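Local coordinates for protein Xaa-Pro Dipeptidase (Alteromonas macleodii, PDB 2QS8) that probably cleaves dipeptides or releases the C-terminal residue of short peptides, as a metal-dependent carboxypeptidase of the amidohydrolase superfamily, at residues L10-K15 against K42-S47; R57-L62 against A385-P390; K142-T147 against D191-T196. All coordinates share one frame; numbering follows the deposited sequence.

Interaction 1: residues L10-K15 against K42-S47; sequences LIHAGK and KGFISS
His-12 and Phe-44 form an offset stack where strand 9-16 of the small beta domain beside the TIM barrel meets the loop that follows strand 36-42. The ring centroids lie 4.7 Å apart and the planes are inclined by 29°, so the overlap is partial and slipped. The slip puts the root of the phenylalanine over the imidazole: Phe-44 CB sits 3.6 Å from the centroid of the His-12 ring, almost straight above it, a CH-pi contact. In return His-12 CB leans off-centre on the phenyl ring. With CG of Phe-44 anti to its carbonyl carbon (chi1 -64°), the ring points on along the strand, toward Ala-13 and Gly-14, where CE2 comes edge-on to Ala-13 O at 3.6 Å.

Both imidazole nitrogens are used. ND1 bonds to the hydroxyl of Tyr-53, whose ring also packs edge-to-face with the histidine, while NE2 donates across the contact; two bonds at different corners fix the rotation of the ring against Phe-44.

Leu-10, further back on the strand, spreads its two methyls over the rest of the loop. CD1 rests on Ile-45 CD1 at 3.7 Å, and CD2 comes within 3.5 Å of Ser-47 CB. Between the leucine and the stack, Ile-45 O accepts a somewhat bent hydrogen bond from His-12 NE2 at 2.8 Å, lying in the imidazole plane and offering an in-plane lone pair.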
loop_
_atom_site.group_PDB
_atom_site.type_symbol
_atom_site.label_atom_id
_atom_site.label_comp_id
_atom_site.label_asym_id
_atom_site.label_seq_id
_atom_site.Cartn_x
_atom_site.Cartn_y
_atom_site.Cartn_z
ATOM N N LEU A 10 -18.327 -38.474 -42.627
ATOM C CA LEU A 10 -18.477 -39.770 -41.987
ATOM C C LEU A 10 -17.114 -40.369 -41.690
ATOM O O LEU A 10 -16.237 -40.375 -42.544
ATOM C CB LEU A 10 -19.251 -40.745 -42.884
ATOM C CG LEU A 10 -19.244 -42.186 -42.356
ATOM C CD1 LEU A 10 -20.170 -42.294 -41.138
ATOM C CD2 LEU A 10 -19.687 -43.146 -43.458
ATOM N N ILE A 11 -16.948 -40.878 -40.476
ATOM C CA ILE A 11 -15.694 -41.501 -40.084
ATOM C C ILE A 11 -15.943 -42.938 -39.638
ATOM O O ILE A 11 -16.810 -43.197 -38.798
ATOM C CB ILE A 11 -15.016 -40.745 -38.912
ATOM C CG1 ILE A 11 -14.623 -39.336 -39.349
ATOM C CG2 ILE A 11 -13.789 -41.503 -38.440
ATOM C CD1 ILE A 11 -13.987 -38.528 -38.242
ATOM N N HIS A 12 -15.186 -43.864 -40.220
ATOM C CA HIS A 12 -15.273 -45.275 -39.869
ATOM C C HIS A 12 -14.107 -45.529 -38.933
ATOM O O HIS A 12 -12.946 -45.530 -39.354
ATOM C CB HIS A 12 -15.143 -46.154 -41.114
ATOM C CG HIS A 12 -16.419 -46.327 -41.877
ATOM N ND1 HIS A 12 -16.461 -46.916 -43.123
ATOM C CD2 HIS A 12 -17.700 -46.020 -41.562
ATOM C CE1 HIS A 12 -17.713 -46.963 -43.543
ATOM N NE2 HIS A 12 -18.484 -46.424 -42.615
ATOM N N ALA A 13 -14.410 -45.729 -37.660
ATOM C CA ALA A 13 -13.366 -45.970 -36.684
ATOM C C ALA A 13 -13.206 -47.454 -36.336
ATOM O O ALA A 13 -14.120 -48.078 -35.789
ATOM C CB ALA A 13 -13.639 -45.159 -35.425
ATOM N N GLY A 14 -12.034 -48.000 -36.661
ATOM C CA GLY A 14 -11.747 -49.392 -36.373
ATOM C C GLY A 14 -12.020 -49.632 -34.910
ATOM O O GLY A 14 -12.793 -50.521 -34.543
ATOM N N LYS A 15 -11.384 -48.821 -34.074
ATOM C CA LYS A 15 -11.564 -48.895 -32.634
ATOM C C LYS A 15 -11.867 -47.493 -32.113
ATOM O O LYS A 15 -11.499 -46.493 -32.738
ATOM C CB LYS A 15 -10.318 -49.474 -31.966
ATOM C CG LYS A 15 -10.070 -50.928 -32.332
ATOM C CD LYS A 15 -9.107 -51.580 -31.368
ATOM C CE LYS A 15 -9.013 -53.080 -31.609
ATOM N NZ LYS A 15 -8.188 -53.733 -30.550
ATOM N N LYS A 42 -23.417 -47.729 -34.589
ATOM C CA LYS A 42 -22.608 -48.943 -34.556
ATOM C C LYS A 42 -22.395 -49.524 -35.949
ATOM O O LYS A 42 -23.267 -49.437 -36.820
ATOM C CB LYS A 42 -23.252 -49.986 -33.645
ATOM C CG LYS A 42 -23.193 -49.626 -32.168
ATOM C CD LYS A 42 -23.888 -50.676 -31.330
ATOM C CE LYS A 42 -23.934 -50.288 -29.858
ATOM N NZ LYS A 42 -24.795 -51.232 -29.069
ATOM N N GLY A 43 -21.221 -50.117 -36.149
ATOM C CA GLY A 43 -20.886 -50.700 -37.433
ATOM C C GLY A 43 -20.452 -49.637 -38.422
ATOM O O GLY A 43 -20.468 -48.443 -38.115
ATOM N N PHE A 44 -20.059 -50.069 -39.612
ATOM C CA PHE A 44 -19.626 -49.140 -40.646
ATOM C C PHE A 44 -20.788 -48.888 -41.595
ATOM O O PHE A 44 -21.040 -49.684 -42.493
ATOM C CB PHE A 44 -18.432 -49.726 -41.412
ATOM C CG PHE A 44 -17.194 -49.929 -40.562
ATOM C CD1 PHE A 44 -16.286 -50.933 -40.873
ATOM C CD2 PHE A 44 -16.942 -49.122 -39.455
ATOM C CE1 PHE A 44 -15.144 -51.137 -40.095
ATOM C CE2 PHE A 44 -15.801 -49.320 -38.676
ATOM C CZ PHE A 44 -14.903 -50.332 -38.994
ATOM N N ILE A 45 -21.502 -47.786 -41.387
ATOM C CA ILE A 45 -22.632 -47.451 -42.239
ATOM C C ILE A 45 -22.157 -47.006 -43.609
ATOM O O ILE A 45 -20.987 -46.672 -43.792
ATOM C CB ILE A 45 -23.511 -46.342 -41.620
ATOM C CG1 ILE A 45 -22.683 -45.077 -41.373
ATOM C CG2 ILE A 45 -24.127 -46.836 -40.324
ATOM C CD1 ILE A 45 -23.526 -43.907 -40.863
ATOM N N SER A 46 -23.069 -47.003 -44.575
ATOM C CA SER A 46 -22.737 -46.620 -45.940
ATOM C C SER A 46 -22.182 -45.203 -46.014
ATOM O O SER A 46 -22.664 -44.309 -45.320
ATOM C CB SER A 46 -23.975 -46.745 -46.827
ATOM O OG SER A 46 -24.511 -48.055 -46.769
ATOM N N SER A 47 -21.187 -45.000 -46.873
ATOM C CA SER A 47 -20.554 -43.694 -47.021
ATOM C C SER A 47 -20.838 -42.996 -48.348
ATOM O O SER A 47 -20.556 -41.810 -48.499
ATOM C CB SER A 47 -19.041 -43.838 -46.853
ATOM O OG SER A 47 -18.484 -44.599 -47.911
#

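Interaction 2: residues R57-L62 against A385-P390; sequences RDHTVL and AVKGNP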
loop_
_atom_site.group_PDB
_atom_site.type_symbol
_atom_site.label_atom_id
_atom_site.label_comp_id
_atom_site.label_asym_id
_atom_site.label_seq_id
_atom_site.Cartn_x
_atom_site.Cartn_y
_atom_site.Cartn_z
ATOM N N ARG A 57 -10.682 -47.421 -40.437
ATOM C CA ARG A 57 -10.980 -48.771 -39.969
ATOM C C ARG A 57 -9.742 -49.446 -39.390
ATOM O O ARG A 57 -9.845 -50.327 -38.540
ATOM C CB ARG A 57 -11.554 -49.613 -41.117
ATOM C CG ARG A 57 -12.897 -49.112 -41.650
ATOM C CD ARG A 57 -13.323 -49.874 -42.894
ATOM N NE ARG A 57 -12.507 -49.527 -44.054
ATOM C CZ ARG A 57 -12.175 -50.375 -45.024
ATOM N NH1 ARG A 57 -12.589 -51.638 -44.978
ATOM N NH2 ARG A 57 -11.423 -49.965 -46.037
ATOM N N ASP A 58 -8.569 -49.012 -39.834
ATOM C CA ASP A 58 -7.314 -49.584 -39.357
ATOM C C ASP A 58 -6.681 -48.739 -38.246
ATOM O O ASP A 58 -5.535 -48.960 -37.863
ATOM C CB ASP A 58 -6.347 -49.738 -40.537
ATOM C CG ASP A 58 -6.037 -48.414 -41.223
ATOM O OD1 ASP A 58 -6.958 -47.578 -41.379
ATOM O OD2 ASP A 58 -4.873 -48.207 -41.622
ATOM N N HIS A 59 -7.449 -47.788 -37.718
ATOM C CA HIS A 59 -6.981 -46.894 -36.661
ATOM C C HIS A 59 -7.847 -46.950 -35.406
ATOM O O HIS A 59 -8.970 -47.455 -35.420
ATOM C CB HIS A 59 -6.991 -45.450 -37.144
ATOM C CG HIS A 59 -6.013 -45.162 -38.237
ATOM N ND1 HIS A 59 -4.782 -44.588 -37.999
ATOM C CD2 HIS A 59 -6.095 -45.339 -39.576
ATOM C CE1 HIS A 59 -4.149 -44.420 -39.147
ATOM N NE2 HIS A 59 -4.924 -44.868 -40.119
ATOM N N THR A 60 -7.298 -46.420 -34.317
ATOM C CA THR A 60 -8.008 -46.317 -33.059
ATOM C C THR A 60 -8.243 -44.816 -32.922
ATOM O O THR A 60 -7.299 -44.028 -32.969
ATOM C CB THR A 60 -7.168 -46.804 -31.869
ATOM O OG1 THR A 60 -6.954 -48.220 -31.975
ATOM C CG2 THR A 60 -7.874 -46.486 -30.552
ATOM N N VAL A 61 -9.507 -44.427 -32.795
ATOM C CA VAL A 61 -9.875 -43.027 -32.665
ATOM C C VAL A 61 -10.058 -42.666 -31.192
ATOM O O VAL A 61 -10.550 -43.476 -30.396
ATOM C CB VAL A 61 -11.188 -42.726 -33.442
ATOM C CG1 VAL A 61 -11.638 -41.297 -33.182
ATOM C CG2 VAL A 61 -10.972 -42.951 -34.936
ATOM N N LEU A 62 -9.635 -41.458 -30.831
ATOM C CA LEU A 62 -9.777 -40.975 -29.463
ATOM C C LEU A 62 -10.202 -39.510 -29.518
ATOM O O LEU A 62 -10.133 -38.869 -30.569
ATOM C CB LEU A 62 -8.449 -41.074 -28.697
ATOM C CG LEU A 62 -7.600 -42.348 -28.777
ATOM C CD1 LEU A 62 -6.699 -42.276 -29.997
ATOM C CD2 LEU A 62 -6.755 -42.497 -27.526
ATOM N N ALA A 385 -6.533 -39.903 -34.206
ATOM C CA ALA A 385 -6.481 -41.320 -34.528
ATOM C C ALA A 385 -5.029 -41.763 -34.529
ATOM O O ALA A 385 -4.135 -40.952 -34.726
ATOM C CB ALA A 385 -7.110 -41.567 -35.878
ATOM N N VAL A 386 -4.797 -43.051 -34.303
ATOM C CA VAL A 386 -3.444 -43.589 -34.271
ATOM C C VAL A 386 -3.503 -45.060 -34.644
ATOM O O VAL A 386 -4.512 -45.715 -34.397
ATOM C CB VAL A 386 -2.834 -43.459 -32.855
ATOM C CG1 VAL A 386 -3.689 -44.208 -31.844
ATOM C CG2 VAL A 386 -1.418 -43.986 -32.844
ATOM N N LYS A 387 -2.434 -45.569 -35.253
ATOM C CA LYS A 387 -2.369 -46.975 -35.627
ATOM C C LYS A 387 -1.885 -47.752 -34.413
ATOM O O LYS A 387 -0.792 -47.510 -33.902
ATOM C CB LYS A 387 -1.399 -47.183 -36.788
ATOM C CG LYS A 387 -1.871 -46.614 -38.112
ATOM C CD LYS A 387 -0.823 -46.833 -39.194
ATOM C CE LYS A 387 -1.213 -46.168 -40.504
ATOM N NZ LYS A 387 -0.145 -46.307 -41.545
ATOM N N GLY A 388 -2.707 -48.676 -33.935
ATOM C CA GLY A 388 -2.322 -49.458 -32.777
ATOM C C GLY A 388 -3.313 -49.308 -31.646
ATOM O O GLY A 388 -4.239 -48.509 -31.729
ATOM N N ASN A 389 -3.114 -50.079 -30.587
ATOM C CA ASN A 389 -3.999 -50.046 -29.430
ATOM C C ASN A 389 -3.310 -49.363 -28.252
ATOM O O ASN A 389 -2.418 -49.935 -27.631
ATOM C CB ASN A 389 -4.391 -51.469 -29.026
ATOM C CG ASN A 389 -5.566 -51.498 -28.068
ATOM O OD1 ASN A 389 -5.673 -50.658 -27.164
ATOM N ND2 ASN A 389 -6.455 -52.474 -28.250
ATOM N N PRO A 390 -3.718 -48.125 -27.933
ATOM C CA PRO A 390 -3.133 -47.365 -26.825
ATOM C C PRO A 390 -3.249 -48.062 -25.471
ATOM O O PRO A 390 -2.398 -47.880 -24.601
ATOM C CB PRO A 390 -3.916 -46.055 -26.862
ATOM C CG PRO A 390 -4.249 -45.907 -28.310
ATOM C CD PRO A 390 -4.676 -47.294 -28.684
#
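Thr-60 is gripped by the 385-390 segment through backbone and side chain together. It pairs with Val-386 as an antiparallel hydrogen-bonded pair, Thr-60 N to Val-386 O being 2.9 Å and nearly straight at 171°, with the return bond from Val-386 N to Thr-60 O at 3.0 Å. Its hydroxyl adds a third bond: OG1, anti to the carbonyl carbon (chi1 -67°), donates to Gly-388 O at 2.7 Å from 32° out of the carbonyl plane. That ties down the chain just after it leaves the strand. The other branch, CG2, meets Pro-390 CD tip to tip at 3.8 Å, and Leu-62 CD1 packs on Val-386 CG1 on the same flank.

At the other end the stem of Lys-387 still lies close against the buried His-59 imidazole, CG 3.3 Å from CE1, but the extended chain then slants past the ring and the contact loosens toward solvent. Asp-58 is exposed here too, its OD2 5.1 Å from Lys-387 NZ, too long for a salt bridge, though the opposite charges may attract weakly.

Strand 383-386 lies between 60-67 and 400-405 in the mixed sheet, while strand 9-16 runs parallel to 60-67 and Leu-56 of strand 52-56 packs against Val-61 and Ala-385.

Interaction 3: residues K142-T147 against D191-T196; sequences KTIATT and DGIKIT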
loop_
_atom_site.group_PDB
_atom_site.type_symbol
_atom_site.label_atom_id
_atom_site.label_comp_id
_atom_site.label_asym_id
_atom_site.label_seq_id
_atom_site.Cartn_x
_atom_site.Cartn_y
_atom_site.Cartn_z
ATOM N N LYS A 142 1.007 -13.885 -17.408
ATOM C CA LYS A 142 2.146 -13.868 -16.499
ATOM C C LYS A 142 1.837 -14.554 -15.178
ATOM O O LYS A 142 0.851 -14.231 -14.521
ATOM C CB LYS A 142 2.594 -12.428 -16.218
ATOM C CG LYS A 142 3.735 -12.321 -15.196
ATOM C CD LYS A 142 5.090 -12.727 -15.776
ATOM C CE LYS A 142 6.149 -12.822 -14.686
ATOM N NZ LYS A 142 5.983 -14.044 -13.852
ATOM N N THR A 143 2.679 -15.510 -14.806
ATOM C CA THR A 143 2.517 -16.232 -13.541
ATOM C C THR A 143 2.741 -15.215 -12.422
ATOM O O THR A 143 3.650 -14.402 -12.496
ATOM C CB THR A 143 3.573 -17.363 -13.383
ATOM O OG1 THR A 143 3.378 -18.347 -14.408
ATOM C CG2 THR A 143 3.442 -18.023 -12.012
ATOM N N ILE A 144 1.909 -15.254 -11.390
ATOM C CA ILE A 144 2.051 -14.303 -10.305
ATOM C C ILE A 144 2.908 -14.858 -9.175
ATOM O O ILE A 144 2.748 -16.004 -8.762
ATOM C CB ILE A 144 0.687 -13.880 -9.754
ATOM C CG1 ILE A 144 -0.139 -13.231 -10.866
ATOM C CG2 ILE A 144 0.882 -12.918 -8.579
ATOM C CD1 ILE A 144 -1.541 -12.799 -10.429
ATOM N N ALA A 145 3.814 -14.018 -8.683
ATOM C CA ALA A 145 4.721 -14.400 -7.618
ATOM C C ALA A 145 4.964 -13.254 -6.644
ATOM O O ALA A 145 4.598 -12.101 -6.901
ATOM C CB ALA A 145 6.063 -14.842 -8.218
ATOM N N THR A 146 5.586 -13.592 -5.516
ATOM C CA THR A 146 5.957 -12.601 -4.521
ATOM C C THR A 146 7.439 -12.284 -4.750
ATOM O O THR A 146 8.141 -13.042 -5.413
ATOM C CB THR A 146 5.756 -13.124 -3.092
ATOM O OG1 THR A 146 6.392 -14.394 -2.937
ATOM C CG2 THR A 146 4.282 -13.258 -2.809
ATOM N N THR A 147 7.903 -11.165 -4.203
ATOM C CA THR A 147 9.295 -10.759 -4.378
ATOM C C THR A 147 10.287 -11.914 -4.233
ATOM O O THR A 147 10.326 -12.588 -3.211
ATOM C CB THR A 147 9.667 -9.650 -3.385
ATOM O OG1 THR A 147 8.868 -8.491 -3.659
ATOM C CG2 THR A 147 11.172 -9.302 -3.485
ATOM N N ASP A 191 -7.294 -16.192 -19.487
ATOM C CA ASP A 191 -8.479 -17.004 -19.184
ATOM C C ASP A 191 -8.425 -17.428 -17.725
ATOM O O ASP A 191 -9.457 -17.640 -17.088
ATOM C CB ASP A 191 -8.530 -18.279 -20.039
ATOM C CG ASP A 191 -8.549 -17.997 -21.522
ATOM O OD1 ASP A 191 -7.511 -18.220 -22.189
ATOM O OD2 ASP A 191 -9.607 -17.556 -22.013
ATOM N N GLY A 192 -7.208 -17.558 -17.202
ATOM C CA GLY A 192 -7.034 -17.969 -15.823
ATOM C C GLY A 192 -5.819 -17.376 -15.140
ATOM O O GLY A 192 -5.118 -16.519 -15.687
ATOM N N ILE A 193 -5.568 -17.859 -13.928
ATOM C CA ILE A 193 -4.464 -17.382 -13.114
ATOM C C ILE A 193 -3.521 -18.498 -12.733
ATOM O O ILE A 193 -3.937 -19.633 -12.492
ATOM C CB ILE A 193 -4.987 -16.734 -11.809
ATOM C CG1 ILE A 193 -5.810 -15.487 -12.129
ATOM C CG2 ILE A 193 -3.817 -16.391 -10.882
ATOM C CD1 ILE A 193 -5.012 -14.347 -12.773
ATOM N N LYS A 194 -2.239 -18.161 -12.669
ATOM C CA LYS A 194 -1.208 -19.104 -12.271
ATOM C C LYS A 194 -0.295 -18.410 -11.255
ATOM O O LYS A 194 0.131 -17.275 -11.472
ATOM C CB LYS A 194 -0.405 -19.543 -13.496
ATOM C CG LYS A 194 0.910 -20.225 -13.177
ATOM C CD LYS A 194 0.713 -21.563 -12.496
ATOM C CE LYS A 194 2.047 -22.285 -12.343
ATOM N NZ LYS A 194 2.827 -22.318 -13.611
ATOM N N ILE A 195 -0.018 -19.080 -10.143
ATOM C CA ILE A 195 0.865 -18.519 -9.121
ATOM C C ILE A 195 1.874 -19.568 -8.658
ATOM O O ILE A 195 1.645 -20.772 -8.816
ATOM C CB ILE A 195 0.090 -18.052 -7.862
ATOM C CG1 ILE A 195 -0.534 -19.258 -7.150
ATOM C CG2 ILE A 195 -0.947 -17.028 -8.243
ATOM C CD1 ILE A 195 -1.225 -18.924 -5.823
ATOM N N THR A 196 2.991 -19.108 -8.111
ATOM C CA THR A 196 3.997 -20.004 -7.561
ATOM C C THR A 196 3.851 -19.857 -6.040
ATOM O O THR A 196 4.370 -18.921 -5.429
ATOM C CB THR A 196 5.439 -19.629 -8.021
ATOM O OG1 THR A 196 5.658 -18.220 -7.876
ATOM C CG2 THR A 196 5.646 -20.015 -9.470
HETATM O O HOH W 1 -1.582 -15.893 -14.088
HETATM O O HOH W 2 6.341 -16.892 -5.649
#
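Segments 142-147 and 191-196 run roughly the same way, their touching parts 42° apart, and the backbones meet in a single bridge between Ile-144 and Ile-195. Ile-144 straddles its partner: its N donates to Lys-194 O at 2.7 Å, nearly straight at 170°, and its O accepts from Thr-196 N at 3.2 Å. CA-H...O contacts from Thr-143 CA and Ile-195 CA back up the same two carbonyls. Beyond the bridge the chains diverge and water fills in. One water accepts from Lys-194 N at 2.8 Å and probably donates to Lys-142 O; another accepts from Thr-196 OG1 at 2.7 Å and, weakly, from Thr-146 N.

Thr-143 packs on the stem of Lys-194: both its branches touch Lys-194 CG, OG1 at 3.3 Å and CG2 at 3.6 Å, while CG2 also touches the methyl of Thr-196. Lys-194 starts with CG anti to its own N (chi1 165°), then bends at chi2 and chi4, which turns the amine to Val-113 O, its hydrogen-bond partner. On the other face the isoleucines pack: Ile-144 CB against Ile-195 CG2, and Ile-144 CD1 more loosely on Ile-193 CG2, next to helices 175-188 and 215-227. Lys-142 curls back so that NZ donates to Thr-143 O, on an in-plane lone pair, and also to Ala-151 O.

Strand 192-196 leads the parallel run 192-196, 231-236, 252-253, 273-275 of the TIM barrel. The Lys-194 side chain comes about 4 Å from the magnesium held by His-69, His-71 and Asp-328, and about 7 Å from the methionine. That place is consistent with the metal-centre lysine of many amidohydrolases, whose active site lies at the C-terminal ends of the barrel strands.

In the fold
Interactions 1 and 2 are neighbours, their centres 13 Å apart, and share the mixed sheet in which strands 9-16 and 60-67 lie side by side. They touch directly: Lys-15 O and N probably bond to Val-61 N and His-59 O, and Phe-44 packs on Arg-57. Interaction 1 closes within the first 47 residues, whereas interaction 2 brings residues 57-62 together with 385-390, more than 320 residues later, so that both ends of the chain build one beta domain. Interaction 3 falls within that long span, in the catalytic barrel, about 38 Å from interaction 2 and 46 Å from interaction 1, centre to centre, across the chain's middle.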